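Cellulose 1,4-beta-cellobiosidase (Thermobifida fusca, PDB 4JJJ) probably hydrolyses cellulose to release cellobiose, acting through the family 48 glycoside hydrolase domain that makes up this chain. Local coordinates at residues N173-G178 with W184-H189; G178-V183 with G558-Y563; W406-S411 with W549-D554. The protein carries 1 engineered substitution. One frame throughout, in Å; residues are numbered along the deposited sequence. Where two conformers were deposited one is given.

Contact 1. Residues N173-G178 with W184-H189; sequences NTYQRG and WETIPH. With CA (calcium ion), chain E; BGC (beta-D-glucopyranose), chain D; BGC (beta-D-glucopyranose), chain B; BGC (beta-D-glucopyranose), chain C.
Asn173 and His189 form an antiparallel hydrogen-bonded pair. Asn173 N reaches His189 O at 2.9 Å and His189 N reaches Asn173 O at 3.0 Å. Strands 170-173 and 189-190 meet here, and the loop that joins them folds back so that Thr174 lies beside Pro188. The His189 ring turns in toward the other segment, with CG lodged between the backbone N and the carbonyl carbon (chi1 60°). One ring face thus lies against Asn173 O. In the ring plane, His189 ND1 donates to Ile187 O at 2.9 Å and fixes the turn of the ring. Gln176 CG packs 3.4 Å from His189 CE1. Earlier in the second segment, Thr186 packs its CB on Thr174 CB and its CG2 on Tyr175 CD1. Arg177 NH2 donates to Glu185 O at 2.9 Å in a bent bond; its NE pairs with Glu181 and its NH1 reaches Tyr563 O. A water bridges Thr174 O and Ile187 N. The amide of Asn173 accepts at OD1 from O2 of one glucose and donates from ND2 to O3, both at 2.9 Å. Gln176 NE2 bonds to O6 of the next glucose and to Tyr175 O. A second water joins His189 NE2, Asn173 ND2 and that O6. Glu185 holds a calcium ion with both carboxylate oxygens, so one short loop carries both sugar-binding amides and a calcium ligand, consistent with a link between the two sites.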
loop_
_atom_site.group_PDB
_atom_site.type_symbol
_atom_site.label_atom_id
_atom_site.label_comp_id
_atom_site.label_asym_id
_atom_site.label_seq_id
_atom_site.Cartn_x
_atom_site.Cartn_y
_atom_site.Cartn_z
ATOM N N ASN A 173 -4.201 10.675 8.791
ATOM C CA ASN A 173 -4.779 9.379 8.503
ATOM C C ASN A 173 -6.235 9.578 8.174
ATOM O O ASN A 173 -6.790 10.683 8.375
ATOM C CB ASN A 173 -4.525 8.393 9.653
ATOM C CG ASN A 173 -4.743 6.978 9.309
ATOM O OD1 ASN A 173 -4.773 6.545 8.169
ATOM N ND2 ASN A 173 -4.890 6.185 10.375
ATOM N N THR A 174 -6.820 8.580 7.564
ATOM C CA THR A 174 -8.209 8.617 7.090
ATOM C C THR A 174 -8.909 7.318 7.554
ATOM O O THR A 174 -9.667 7.350 8.514
ATOM C CB THR A 174 -8.271 8.800 5.601
ATOM O OG1 THR A 174 -7.511 7.721 4.981
ATOM C CG2 THR A 174 -7.720 10.170 5.144
ATOM N N TYR A 175 -8.657 6.182 6.917
ATOM C CA TYR A 175 -9.360 4.947 7.287
ATOM C C TYR A 175 -9.222 4.604 8.736
ATOM O O TYR A 175 -8.119 4.486 9.272
ATOM C CB TYR A 175 -8.816 3.792 6.392
ATOM C CG TYR A 175 -8.887 4.101 4.945
ATOM C CD1 TYR A 175 -10.049 4.009 4.275
ATOM C CD2 TYR A 175 -7.746 4.484 4.283
ATOM C CE1 TYR A 175 -10.153 4.426 2.940
ATOM C CE2 TYR A 175 -7.786 4.888 2.951
ATOM C CZ TYR A 175 -8.962 4.807 2.265
ATOM O OH TYR A 175 -9.137 5.126 0.927
ATOM N N GLN A 176 -10.406 4.372 9.330
ATOM C CA GLN A 176 -10.533 4.013 10.733
ATOM C C GLN A 176 -11.732 3.101 11.054
ATOM O O GLN A 176 -11.738 2.464 12.145
ATOM C CB GLN A 176 -10.670 5.188 11.727
ATOM C CG GLN A 176 -9.560 6.151 11.819
ATOM C CD GLN A 176 -8.434 5.637 12.680
ATOM O OE1 GLN A 176 -8.457 5.738 13.962
ATOM N NE2 GLN A 176 -7.442 5.064 12.049
ATOM N N ARG A 177 -12.662 2.973 10.167
ATOM C CA ARG A 177 -14.029 2.441 10.558
ATOM C C ARG A 177 -14.430 1.228 9.798
ATOM O O ARG A 177 -15.589 0.976 9.442
ATOM C CB ARG A 177 -15.104 3.582 10.508
ATOM C CG ARG A 177 -14.732 4.673 11.541
ATOM C CD ARG A 177 -15.750 5.798 11.642
ATOM N NE ARG A 177 -15.860 6.559 10.448
ATOM C CZ ARG A 177 -16.680 7.574 10.236
ATOM N NH1 ARG A 177 -17.488 7.925 11.209
ATOM N NH2 ARG A 177 -16.657 8.259 9.091
ATOM N N GLY A 178 -13.430 0.390 9.572
ATOM C CA GLY A 178 -13.735 -0.970 9.140
ATOM C C GLY A 178 -13.928 -1.171 7.635
ATOM O O GLY A 178 -13.623 -0.282 6.769
ATOM N N TRP A 184 -14.452 7.512 0.282
ATOM C CA TRP A 184 -15.494 8.589 0.288
ATOM C C TRP A 184 -16.078 8.828 1.668
ATOM O O TRP A 184 -16.781 9.815 1.827
ATOM C CB TRP A 184 -16.604 8.254 -0.656
ATOM C CG TRP A 184 -16.163 8.053 -2.036
ATOM C CD1 TRP A 184 -15.787 6.862 -2.600
ATOM C CD2 TRP A 184 -15.805 9.066 -2.945
ATOM N NE1 TRP A 184 -15.319 7.088 -3.897
ATOM C CE2 TRP A 184 -15.317 8.441 -4.123
ATOM C CE3 TRP A 184 -15.932 10.445 -2.928
ATOM C CZ2 TRP A 184 -14.872 9.190 -5.239
ATOM C CZ3 TRP A 184 -15.508 11.173 -4.032
ATOM C CH2 TRP A 184 -15.029 10.561 -5.161
ATOM N N GLU A 185 -15.809 7.921 2.629
ATOM C CA GLU A 185 -16.571 7.845 3.902
ATOM C C GLU A 185 -15.758 8.068 5.126
ATOM O O GLU A 185 -16.248 7.874 6.212
ATOM C CB GLU A 185 -17.314 6.506 3.943
ATOM C CG GLU A 185 -18.421 6.341 2.865
ATOM C CD GLU A 185 -18.894 4.950 2.677
ATOM O OE1 GLU A 185 -18.067 4.053 2.605
ATOM O OE2 GLU A 185 -20.086 4.694 2.553
ATOM N N THR A 186 -14.494 8.523 4.989
ATOM C CA THR A 186 -13.585 8.740 6.107
ATOM C C THR A 186 -13.709 10.193 6.606
ATOM O O THR A 186 -14.217 11.081 5.906
ATOM C CB THR A 186 -12.110 8.597 5.643
ATOM O OG1 THR A 186 -11.907 9.590 4.569
ATOM C CG2 THR A 186 -11.876 7.165 5.134
ATOM N N ILE A 187 -13.201 10.419 7.798
ATOM C CA ILE A 187 -13.020 11.759 8.365
ATOM C C ILE A 187 -11.476 11.904 8.552
ATOM O O ILE A 187 -10.869 11.343 9.472
ATOM C CB ILE A 187 -13.805 11.965 9.692
ATOM C CG1 ILE A 187 -15.293 11.732 9.431
ATOM C CG2 ILE A 187 -13.428 13.316 10.258
ATOM C CD1 ILE A 187 -16.070 11.557 10.700
ATOM N N PRO A 188 -10.822 12.663 7.607
ATOM C CA PRO A 188 -9.409 12.893 7.751
ATOM C C PRO A 188 -9.064 13.568 9.080
ATOM O O PRO A 188 -9.753 14.492 9.492
ATOM C CB PRO A 188 -9.000 13.729 6.515
ATOM C CG PRO A 188 -10.126 13.426 5.535
ATOM C CD PRO A 188 -11.388 13.374 6.444
ATOM N N HIS A 189 -7.975 13.122 9.625
ATOM C CA HIS A 189 -7.556 13.530 10.963
ATOM C C HIS A 189 -6.051 13.498 11.154
ATOM O O HIS A 189 -5.281 12.851 10.409
ATOM C CB HIS A 189 -8.273 12.658 11.990
ATOM C CG HIS A 189 -7.992 11.200 11.854
ATOM N ND1 HIS A 189 -8.668 10.359 10.994
ATOM C CD2 HIS A 189 -7.030 10.464 12.408
ATOM C CE1 HIS A 189 -8.158 9.142 11.072
ATOM N NE2 HIS A 189 -7.182 9.164 11.941
HETATM CA CA CA E . -19.486 2.148 2.503
HETATM C C2 BGC D . -5.113 2.911 8.443
HETATM C C3 BGC D . -5.179 2.272 9.782
HETATM C C4 BGC D . -6.328 1.257 9.911
HETATM C C5 BGC D . -6.204 0.322 8.681
HETATM C C6 BGC D . -7.293 -0.739 8.773
HETATM C C1 BGC D . -5.068 1.834 7.371
HETATM O O2 BGC D . -4.010 3.777 8.353
HETATM O O3 BGC D . -5.257 3.304 10.697
HETATM O O4 BGC D . -6.146 0.405 11.074
HETATM O O5 BGC D . -6.220 1.013 7.435
HETATM O O6 BGC D . -8.530 -0.108 8.381
HETATM C C2 BGC B . -6.774 -0.344 13.211
HETATM C C3 BGC B . -7.169 0.090 14.607
HETATM C C4 BGC B . -6.263 1.176 15.156
HETATM C C5 BGC B . -6.082 2.301 14.170
HETATM C C6 BGC B . -5.072 3.327 14.523
HETATM C C1 BGC B . -6.650 0.913 12.314
HETATM O O2 BGC B . -7.668 -1.291 12.642
HETATM O O3 BGC B . -7.157 -1.060 15.496
HETATM O O4 BGC B . -6.957 1.685 16.346
HETATM O O5 BGC B . -5.674 1.780 12.867
HETATM O O6 BGC B . -5.052 4.396 13.596
HETATM C C2 BGC C . -4.787 1.320 2.546
HETATM C C3 BGC C . -5.442 1.789 3.845
HETATM C C4 BGC C . -4.476 1.601 4.970
HETATM C C5 BGC C . -3.142 2.264 4.761
HETATM C C6 BGC C . -2.139 2.045 5.888
HETATM C C1 BGC C . -3.424 1.945 2.462
HETATM O O1 BGC C . -2.747 1.449 1.296
HETATM O O2 BGC C . -5.570 1.612 1.368
HETATM O O3 BGC C . -6.600 0.940 4.050
HETATM O O4 BGC C . -5.112 2.373 6.048
HETATM O O5 BGC C . -2.577 1.703 3.564
HETATM O O6 BGC C . -1.977 0.611 6.090
HETATM O O HOH W 1 -5.184 7.553 12.966
HETATM O O HOH W 2 -12.374 8.023 9.120
HETATM O O HOH W 3 -20.245 -0.231 2.221
HETATM O O HOH W 4 -20.781 2.211 4.454
#

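Contact 2. Residues G178-V183 with G558-Y563; sequences GARESV and GSEGLY. With CA (calcium ion), chain E.
Arg180 and Glu560 are the nearest backbone positions of two irregular loops, yet their CA atoms stay 8.4 Å apart. Long side chains and a calcium ion span the gap. Residues Gly178 to Glu181 form a type I beta turn, closed by a bond from Glu181 N to Gly178 O. Arg180 extends from this turn and then bends at chi3 (65°), which brings its guanidinium to the carboxylate of Glu560. Arg180 NH2 makes a salt bridge with Glu560 OE2 at 2.9 Å. The oxygen lies close to the guanidinium plane, but the nitrogen comes from above the carboxylate plane. The same NH2 also lies 3.6 Å from Ser559 CB. This is one side of a calcium site in the family 48 catalytic domain. Arg180 gives its backbone O to the metal at 2.4 Å, and Glu560 gives OE1 at the same length. Glu185 and Asp408 complete the protein ligands. The two oxygens of Glu560 thus do different work, one on the metal and one on the arginine. The positive charge of Arg180 is likely to offset part of the negative charge gathered round the metal. Two waters that also bind the calcium ion link it to the residues around it. The first accepts from Arg180 NE at 3.0 Å and donates to Glu560 OE2 at 2.7 Å. The second donates to Ser559 O, which also accepts from Asn111.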
loop_
_atom_site.group_PDB
_atom_site.type_symbol
_atom_site.label_atom_id
_atom_site.label_comp_id
_atom_site.label_asym_id
_atom_site.label_seq_id
_atom_site.Cartn_x
_atom_site.Cartn_y
_atom_site.Cartn_z
ATOM N N GLY A 178 -13.430 0.390 9.572
ATOM C CA GLY A 178 -13.735 -0.970 9.140
ATOM C C GLY A 178 -13.928 -1.171 7.635
ATOM O O GLY A 178 -13.623 -0.282 6.769
ATOM N N ALA A 179 -14.328 -2.365 7.276
ATOM C CA ALA A 179 -14.386 -2.776 5.929
ATOM C C ALA A 179 -15.249 -2.048 4.984
ATOM O O ALA A 179 -15.054 -2.076 3.763
ATOM C CB ALA A 179 -14.728 -4.278 5.855
ATOM N N ARG A 180 -16.297 -1.387 5.512
ATOM C CA ARG A 180 -17.279 -0.764 4.664
ATOM C C ARG A 180 -17.016 0.698 4.561
ATOM O O ARG A 180 -17.780 1.395 3.958
ATOM C CB ARG A 180 -18.702 -1.075 5.226
ATOM C CG ARG A 180 -19.127 -2.488 4.862
ATOM C CD ARG A 180 -20.618 -2.715 5.135
ATOM N NE ARG A 180 -21.474 -1.919 4.307
ATOM C CZ ARG A 180 -22.811 -2.005 4.322
ATOM N NH1 ARG A 180 -23.416 -2.894 5.131
ATOM N NH2 ARG A 180 -23.541 -1.210 3.547
ATOM N N GLU A 181 -15.956 1.173 5.177
ATOM C CA GLU A 181 -15.669 2.621 5.105
ATOM C C GLU A 181 -14.745 2.819 3.855
ATOM O O GLU A 181 -13.534 2.570 3.943
ATOM C CB GLU A 181 -15.000 3.111 6.372
ATOM C CG GLU A 181 -14.713 4.594 6.359
ATOM C CD GLU A 181 -13.795 5.047 7.432
ATOM O OE1 GLU A 181 -12.725 4.374 7.702
ATOM O OE2 GLU A 181 -14.122 6.036 8.205
ATOM N N SER A 182 -15.322 3.303 2.761
ATOM C CA SER A 182 -14.566 3.616 1.562
ATOM C C SER A 182 -13.810 4.967 1.694
ATOM O O SER A 182 -13.907 5.695 2.683
ATOM C CB SER A 182 -15.513 3.722 0.461
ATOM O OG SER A 182 -16.176 5.011 0.416
ATOM N N VAL A 183 -12.986 5.235 0.665
ATOM C CA VAL A 183 -12.237 6.528 0.556
ATOM C C VAL A 183 -13.170 7.704 0.682
ATOM O O VAL A 183 -12.800 8.811 1.092
ATOM C CB VAL A 183 -11.453 6.525 -0.782
ATOM C CG1 VAL A 183 -12.406 6.465 -1.968
ATOM C CG2 VAL A 183 -10.443 7.670 -0.816
ATOM N N GLY A 558 -27.997 5.472 6.346
ATOM C CA GLY A 558 -28.201 4.261 7.093
ATOM C C GLY A 558 -27.362 3.063 6.672
ATOM O O GLY A 558 -27.340 2.073 7.381
ATOM N N SER A 559 -26.679 3.130 5.531
ATOM C CA SER A 559 -25.691 2.107 5.133
ATOM C C SER A 559 -24.493 2.657 4.375
ATOM O O SER A 559 -23.434 2.062 4.517
ATOM C CB SER A 559 -26.293 1.016 4.323
ATOM O OG SER A 559 -26.931 1.546 3.267
ATOM N N GLU A 560 -24.686 3.744 3.618
ATOM C CA GLU A 560 -23.626 4.350 2.804
ATOM C C GLU A 560 -23.589 5.842 3.046
ATOM O O GLU A 560 -24.631 6.478 3.413
ATOM C CB GLU A 560 -23.774 3.993 1.353
ATOM C CG GLU A 560 -23.908 2.500 1.076
ATOM C CD GLU A 560 -22.606 1.739 1.299
ATOM O OE1 GLU A 560 -21.564 2.385 1.415
ATOM O OE2 GLU A 560 -22.722 0.482 1.366
ATOM N N GLY A 561 -22.440 6.482 2.747
ATOM C CA GLY A 561 -22.261 7.919 2.934
ATOM C C GLY A 561 -21.520 8.220 4.183
ATOM O O GLY A 561 -21.177 7.318 4.959
ATOM N N LEU A 562 -21.276 9.497 4.449
ATOM C CA LEU A 562 -20.429 9.891 5.578
ATOM C C LEU A 562 -21.161 9.815 6.880
ATOM O O LEU A 562 -22.163 10.544 7.091
ATOM C CB LEU A 562 -19.933 11.327 5.351
ATOM C CG LEU A 562 -19.081 11.877 6.477
ATOM C CD1 LEU A 562 -17.930 10.957 6.884
ATOM C CD2 LEU A 562 -18.670 13.251 6.131
ATOM N N TYR A 563 -20.780 8.842 7.714
ATOM C CA TYR A 563 -21.315 8.752 9.059
ATOM C C TYR A 563 -20.610 9.645 10.043
ATOM O O TYR A 563 -19.394 9.676 10.118
ATOM C CB TYR A 563 -21.247 7.271 9.554
ATOM C CG TYR A 563 -21.830 7.031 10.943
ATOM C CD1 TYR A 563 -23.198 7.057 11.059
ATOM C CD2 TYR A 563 -21.038 6.907 12.048
ATOM C CE1 TYR A 563 -23.779 6.857 12.304
ATOM C CE2 TYR A 563 -21.596 6.690 13.324
ATOM C CZ TYR A 563 -22.984 6.737 13.408
ATOM O OH TYR A 563 -23.561 6.535 14.623
HETATM CA CA CA E . -19.486 2.148 2.503
HETATM O O HOH W 3 -20.245 -0.231 2.221
HETATM O O HOH W 4 -20.781 2.211 4.454
#

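Contact 3. Residues W406-S411 with W549-D554; sequences WNDPPS and WDRLDD. With CA (calcium ion), chain F; CA (calcium ion), chain E; BGC (beta-D-glucopyranose), chain C.
Asp408 and Arg551 carry the whole contact, and they do so by a bidentate, end-on salt bridge. Their CA atoms are 12.1 Å apart, and the two side chains approach from opposite directions. Arg551 NH1 donates to Asp408 OD2 at 2.9 Å, and Arg551 NH2 donates to Asp408 OD1 at 3.0 Å. Both bonds are almost straight. Each oxygen is met on its syn side, though from somewhat out of the carboxylate plane, and the planes of the two groups are 20° apart. With CG anti to the backbone N (chi1 -167°), the carboxylate points to the arginine. Arg551 also pairs with Glu185, so it faces two acidic ligands of one metal. With an alanine at Arg551, Asp408 OD2 is likely to lose its charged mate and Glu185 its salt bridge, and two acids on one metal would face each other with less compensation.

Metal bonds lie at both ends of the contact. Asp408 OD1 binds the calcium ion shared with Arg180, Glu185 and Glu560, at 2.3 Å. In the other segment, Asp550 O, Asp553 OD1 and Asp554 OD1 hold a second calcium ion, and three waters fill out its shell. This winds the chain around the metal, with Arg551 projecting from the wrapped loop.

Sugar contact falls to Trp406, two residues before Asp408. Its NE1 donates to O3 of a bound glucose at 3.0 Å. Rings of Tyr175 and Trp299 also meet the indole. Aromatic residues lining the sugar sites are typical of cellulase clefts; Trp406 takes part here through its N-H at the ring edge, not by a stack, and the calcium-bound loop of Asp408 carries it.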
loop_
_atom_site.group_PDB
_atom_site.type_symbol
_atom_site.label_atom_id
_atom_site.label_comp_id
_atom_site.label_asym_id
_atom_site.label_seq_id
_atom_site.Cartn_x
_atom_site.Cartn_y
_atom_site.Cartn_z
ATOM N N TRP A 406 -10.646 -4.335 2.624
ATOM C CA TRP A 406 -11.577 -3.330 2.030
ATOM C C TRP A 406 -12.729 -4.136 1.384
ATOM O O TRP A 406 -12.502 -5.099 0.609
ATOM C CB TRP A 406 -10.932 -2.550 0.894
ATOM C CG TRP A 406 -10.067 -1.397 1.222
ATOM C CD1 TRP A 406 -9.535 -1.031 2.398
ATOM C CD2 TRP A 406 -9.690 -0.408 0.236
ATOM N NE1 TRP A 406 -8.804 0.158 2.196
ATOM C CE2 TRP A 406 -8.904 0.552 0.878
ATOM C CE3 TRP A 406 -9.980 -0.256 -1.073
ATOM C CZ2 TRP A 406 -8.410 1.653 0.177
ATOM C CZ3 TRP A 406 -9.483 0.895 -1.782
ATOM C CH2 TRP A 406 -8.727 1.771 -1.137
ATOM N N ASN A 407 -13.977 -3.714 1.677
ATOM C CA ASN A 407 -15.137 -4.246 0.929
ATOM C C ASN A 407 -15.919 -3.195 0.121
ATOM O O ASN A 407 -16.900 -3.429 -0.486
ATOM C CB ASN A 407 -16.098 -4.848 1.920
ATOM C CG ASN A 407 -15.615 -6.033 2.747
ATOM O OD1 ASN A 407 -16.395 -6.491 3.677
ATOM N ND2 ASN A 407 -14.481 -6.577 2.475
ATOM N N ASP A 408 -15.412 -1.948 0.168
ATOM C CA ASP A 408 -15.963 -0.780 -0.558
ATOM C C ASP A 408 -14.862 -0.002 -1.223
ATOM O O ASP A 408 -14.505 1.046 -0.730
ATOM C CB ASP A 408 -16.785 0.064 0.434
ATOM C CG ASP A 408 -17.659 1.104 -0.250
ATOM O OD1 ASP A 408 -18.386 1.752 0.560
ATOM O OD2 ASP A 408 -17.678 1.201 -1.460
ATOM N N PRO A 409 -14.360 -0.496 -2.367
ATOM C CA PRO A 409 -14.737 -1.658 -3.119
ATOM C C PRO A 409 -13.998 -2.924 -2.628
ATOM O O PRO A 409 -12.998 -2.840 -1.959
ATOM C CB PRO A 409 -14.240 -1.302 -4.509
ATOM C CG PRO A 409 -12.968 -0.595 -4.262
ATOM C CD PRO A 409 -13.286 0.272 -3.066
ATOM N N PRO A 410 -14.518 -4.086 -3.039
ATOM C CA PRO A 410 -13.762 -5.326 -2.777
ATOM C C PRO A 410 -12.316 -5.173 -3.213
ATOM O O PRO A 410 -12.061 -4.818 -4.343
ATOM C CB PRO A 410 -14.516 -6.347 -3.579
ATOM C CG PRO A 410 -15.942 -5.789 -3.684
ATOM C CD PRO A 410 -15.704 -4.330 -3.890
ATOM N N SER A 411 -11.394 -5.437 -2.273
ATOM C CA SER A 411 -10.006 -5.068 -2.380
ATOM C C SER A 411 -9.249 -5.770 -3.501
ATOM O O SER A 411 -8.180 -5.291 -3.930
ATOM C CB SER A 411 -9.224 -5.317 -1.123
ATOM O OG SER A 411 -9.213 -6.725 -0.862
ATOM N N TRP A 549 -17.941 10.515 -9.538
ATOM C CA TRP A 549 -17.952 11.506 -8.479
ATOM C C TRP A 549 -19.251 11.550 -7.643
ATOM O O TRP A 549 -19.361 12.424 -6.803
ATOM C CB TRP A 549 -17.801 12.894 -9.138
ATOM C CG TRP A 549 -16.511 13.023 -9.868
ATOM C CD1 TRP A 549 -16.352 12.959 -11.230
ATOM C CD2 TRP A 549 -15.174 13.168 -9.306
ATOM N NE1 TRP A 549 -14.996 13.087 -11.535
ATOM C CE2 TRP A 549 -14.265 13.215 -10.397
ATOM C CE3 TRP A 549 -14.654 13.274 -7.997
ATOM C CZ2 TRP A 549 -12.912 13.307 -10.225
ATOM C CZ3 TRP A 549 -13.290 13.399 -7.828
ATOM C CH2 TRP A 549 -12.436 13.437 -8.955
ATOM N N ASP A 550 -20.161 10.667 -7.916
ATOM C CA ASP A 550 -21.472 10.786 -7.350
ATOM C C ASP A 550 -21.494 10.601 -5.854
ATOM O O ASP A 550 -22.458 11.011 -5.170
ATOM C CB ASP A 550 -22.406 9.779 -8.003
ATOM C CG ASP A 550 -21.935 8.416 -7.808
ATOM O OD1 ASP A 550 -20.928 8.053 -8.466
ATOM O OD2 ASP A 550 -22.491 7.665 -7.000
ATOM N N ARG A 551 -20.479 10.034 -5.229
ATOM C CA ARG A 551 -20.534 9.943 -3.758
ATOM C C ARG A 551 -20.047 11.180 -3.004
ATOM O O ARG A 551 -20.124 11.236 -1.781
ATOM C CB ARG A 551 -19.673 8.739 -3.325
ATOM C CG ARG A 551 -20.133 7.464 -3.962
ATOM C CD ARG A 551 -19.283 6.208 -3.734
ATOM N NE ARG A 551 -19.342 5.855 -2.317
ATOM C CZ ARG A 551 -18.960 4.665 -1.802
ATOM N NH1 ARG A 551 -18.323 3.764 -2.568
ATOM N NH2 ARG A 551 -19.105 4.438 -0.524
ATOM N N LEU A 552 -19.580 12.179 -3.717
ATOM C CA LEU A 552 -18.979 13.273 -3.022
ATOM C C LEU A 552 -19.979 14.115 -2.210
ATOM O O LEU A 552 -19.619 14.701 -1.217
ATOM C CB LEU A 552 -18.129 14.048 -4.000
ATOM C CG LEU A 552 -18.617 15.039 -4.957
ATOM C CD1 LEU A 552 -19.016 16.298 -4.219
ATOM C CD2 LEU A 552 -17.479 15.315 -5.952
ATOM N N ASP A 553 -21.256 14.057 -2.585
ATOM C CA ASP A 553 -22.310 14.798 -1.968
ATOM C C ASP A 553 -23.295 13.962 -1.207
ATOM O O ASP A 553 -24.417 14.489 -0.900
ATOM C CB ASP A 553 -23.052 15.657 -3.041
ATOM C CG ASP A 553 -23.561 14.846 -4.221
ATOM O OD1 ASP A 553 -23.578 13.581 -4.097
ATOM O OD2 ASP A 553 -23.888 15.436 -5.345
ATOM N N ASP A 554 -22.905 12.749 -0.808
ATOM C CA ASP A 554 -23.829 11.798 -0.177
ATOM C C ASP A 554 -23.681 11.829 1.337
ATOM O O ASP A 554 -22.671 11.455 1.929
ATOM C CB ASP A 554 -23.533 10.427 -0.692
ATOM C CG ASP A 554 -23.970 10.190 -2.115
ATOM O OD1 ASP A 554 -24.628 11.056 -2.743
ATOM O OD2 ASP A 554 -23.609 9.103 -2.638
HETATM CA CA CA F . -24.429 11.881 -4.861
HETATM CA CA CA E . -19.486 2.148 2.503
HETATM C C2 BGC C . -4.787 1.320 2.546
HETATM C C3 BGC C . -5.442 1.789 3.845
HETATM C C4 BGC C . -4.476 1.601 4.970
HETATM C C5 BGC C . -3.142 2.264 4.761
HETATM C C6 BGC C . -2.139 2.045 5.888
HETATM C C1 BGC C . -3.424 1.945 2.462
HETATM O O1 BGC C . -2.747 1.449 1.296
HETATM O O2 BGC C . -5.570 1.612 1.368
HETATM O O3 BGC C . -6.600 0.940 4.050
HETATM O O4 BGC C . -5.112 2.373 6.048
HETATM O O5 BGC C . -2.577 1.703 3.564
HETATM O O6 BGC C . -1.977 0.611 6.090
HETATM O O HOH W 5 -24.366 13.091 -6.730
HETATM O O HOH W 3 -20.245 -0.231 2.221
HETATM O O HOH W 4 -20.781 2.211 4.454
HETATM O O HOH W 6 -25.323 10.175 -5.701
HETATM O O HOH W 7 -26.458 12.973 -4.486
#

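How the contacts relate
All three contacts gather round one calcium ion. Contact 1 is buried and contains the strand pairing, close packing and most of the sugar bonds. Contacts 2 and 3 lie at the surface, bury far less area, and each rests mainly on an arginine-to-acid salt bridge next to the metal. Contacts 1 and 2 share Gly178 and draw on the same loop between strands 170-173 and 189-190. Contact 3 brings in the loop before helix 416-432. The second segments of contacts 2 and 3 come from one long loop after helix 519-533. Ala179 O to Asn407 N, a probable hydrogen bond, joins contacts 2 and 3. Contacts 1 and 3 both touch the same glucose.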